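Local coordinates for uncharacterized protein (Sulfolobus solfataricus, PDB 4WWM) that is probably a ubiquitin-related modifier of the Urm1 family, attached to other proteins, possibly linked to the proteasome pathway, as in a related archaeon, and perhaps to tRNA processing, at residues 28-33 against 39-44. Sequence-based numbering, arbitrary orientation. Where two conformers were deposited one is given.
Sequences RVLVKI and LILNES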
# COMPACT_ATOMS: atom_id res chain seq x y z
N ARG A 28 -7.05 -1.59 5.24
CA ARG A 28 -7.79 -0.33 5.24
C ARG A 28 -6.94 0.79 4.64
O ARG A 28 -7.48 1.68 3.97
CB ARG A 28 -8.24 0.03 6.65
CG ARG A 28 -9.20 -0.97 7.26
CD ARG A 28 -10.50 -0.31 7.68
NE ARG A 28 -10.29 0.75 8.66
CZ ARG A 28 -11.18 1.68 8.98
NH1 ARG A 28 -12.37 1.70 8.38
NH2 ARG A 28 -10.89 2.60 9.89
N VAL A 29 -5.64 0.75 4.88
CA VAL A 29 -4.72 1.69 4.24
C VAL A 29 -4.88 1.56 2.73
O VAL A 29 -5.09 2.55 2.03
CB VAL A 29 -3.25 1.43 4.65
CG1 VAL A 29 -2.27 2.27 3.81
CG2 VAL A 29 -3.04 1.72 6.12
N LEU A 30 -4.79 0.33 2.23
CA LEU A 30 -4.84 0.08 0.79
C LEU A 30 -6.19 0.47 0.20
O LEU A 30 -6.25 1.00 -0.91
CB LEU A 30 -4.52 -1.38 0.49
CG LEU A 30 -3.17 -1.88 1.00
CD1 LEU A 30 -2.99 -3.36 0.72
CD2 LEU A 30 -2.02 -1.09 0.39
N VAL A 31 -7.26 0.21 0.93
CA VAL A 31 -8.60 0.55 0.45
C VAL A 31 -8.77 2.06 0.37
O VAL A 31 -9.40 2.56 -0.56
CB VAL A 31 -9.70 -0.05 1.36
CG1 VAL A 31 -11.07 0.56 1.05
CG2 VAL A 31 -9.76 -1.56 1.19
N LYS A 32 -8.20 2.79 1.32
CA LYS A 32 -8.29 4.25 1.31
C LYS A 32 -7.50 4.83 0.14
O LYS A 32 -7.94 5.79 -0.49
CB LYS A 32 -7.79 4.84 2.63
CG LYS A 32 -7.78 6.37 2.64
CD LYS A 32 -7.50 6.94 4.03
CE LYS A 32 -8.67 6.73 4.97
NZ LYS A 32 -8.40 7.26 6.34
N ILE A 33 -6.34 4.25 -0.13
CA ILE A 33 -5.51 4.66 -1.25
C ILE A 33 -6.18 4.31 -2.58
O ILE A 33 -6.22 5.12 -3.51
CB ILE A 33 -4.11 4.00 -1.17
CG1 ILE A 33 -3.35 4.49 0.07
CG2 ILE A 33 -3.29 4.27 -2.43
CD1 ILE A 33 -3.07 5.98 0.10
N LEU A 39 -6.70 0.21 -8.68
CA LEU A 39 -5.45 0.02 -9.40
C LEU A 39 -4.60 -1.09 -8.79
O LEU A 39 -3.94 -1.83 -9.52
CB LEU A 39 -4.66 1.33 -9.42
CG LEU A 39 -5.22 2.43 -10.33
CD1 LEU A 39 -4.54 3.76 -10.05
CD2 LEU A 39 -5.05 2.06 -11.80
N ILE A 40 -4.61 -1.22 -7.46
CA ILE A 40 -3.76 -2.19 -6.78
C ILE A 40 -4.56 -3.30 -6.09
O ILE A 40 -3.99 -4.32 -5.71
CB ILE A 40 -2.85 -1.50 -5.74
CG1 ILE A 40 -3.68 -0.78 -4.68
CG2 ILE A 40 -1.91 -0.53 -6.45
CD1 ILE A 40 -2.85 -0.17 -3.57
N LEU A 41 -5.87 -3.11 -5.94
CA LEU A 41 -6.74 -4.13 -5.37
C LEU A 41 -7.76 -4.64 -6.39
O LEU A 41 -8.37 -3.86 -7.12
CB LEU A 41 -7.48 -3.59 -4.15
CG LEU A 41 -6.66 -3.11 -2.95
CD1 LEU A 41 -7.60 -2.70 -1.83
CD2 LEU A 41 -5.67 -4.16 -2.48
N ASN A 42 -7.94 -5.96 -6.42
CA ASN A 42 -9.04 -6.56 -7.15
C ASN A 42 -10.36 -6.18 -6.49
O ASN A 42 -10.35 -5.54 -5.43
CB ASN A 42 -8.90 -8.09 -7.21
CG ASN A 42 -7.76 -8.55 -8.09
OD1 ASN A 42 -7.77 -8.33 -9.30
ND2 ASN A 42 -6.78 -9.22 -7.49
N GLU A 43 -11.48 -6.56 -7.09
CA GLU A 43 -12.78 -6.26 -6.51
C GLU A 43 -12.95 -6.95 -5.16
O GLU A 43 -13.72 -6.51 -4.32
CB GLU A 43 -13.90 -6.68 -7.47
CG GLU A 43 -15.30 -6.37 -6.96
CD GLU A 43 -15.48 -4.90 -6.62
OE1 GLU A 43 -14.99 -4.04 -7.38
OE2 GLU A 43 -16.12 -4.61 -5.58
N SER A 44 -12.22 -8.05 -4.97
CA SER A 44 -12.26 -8.79 -3.72
C SER A 44 -11.28 -8.22 -2.69
O SER A 44 -11.00 -8.87 -1.68
CB SER A 44 -11.95 -10.27 -3.97
OG SER A 44 -10.62 -10.43 -4.45
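Leu41 and Ile40 reach from the chain that follows helix 26-33 back onto one flank of that helix, where their side chains meet those of Leu30 and Val31 in purely apolar contacts and one methyl also rests on the Leu30 backbone. Leu41 can be followed outward. Its CB touches none of residues 28-33; contact begins at Leu41 CG, 4.4 Å from Leu30 CB. There the chain forks: Leu41 CD2 stands 4.2 Å from Leu30 CB, whereas CD1 touches more of the helix. Leu41 CD1 lies 4.1 Å from Leu30 CB and 4.0 Å from the carbonyl carbon C of Leu30, and its closest partner is Val31 CG2 at 3.9 Å, so that it bridges two successive helical residues. Val31 presents CG2 although its CB points away from the loop, and its side chain crosses that of Leu41 at nearly a right angle.

Beside this pair, Ile40 CD1 meets Leu30 CD2 at 4.1 Å. In Ile40, CG1 is wedged between the backbone N and the carbonyl carbon (chi1 60°), and CD1 then extends straight on (chi2 175°) to the leucine methyl. Asp34, just after the helix, accepts hydrogen bonds from the backbone N of Leu39 and Ile40 through OD1 and of Leu41 through OD2. Leu30 and Ile40 both also pack on Ile76 of strand 73-78, tying helix and loop into the hydrophobic core between helix and sheet characteristic of the ubiquitin-like beta-grasp fold.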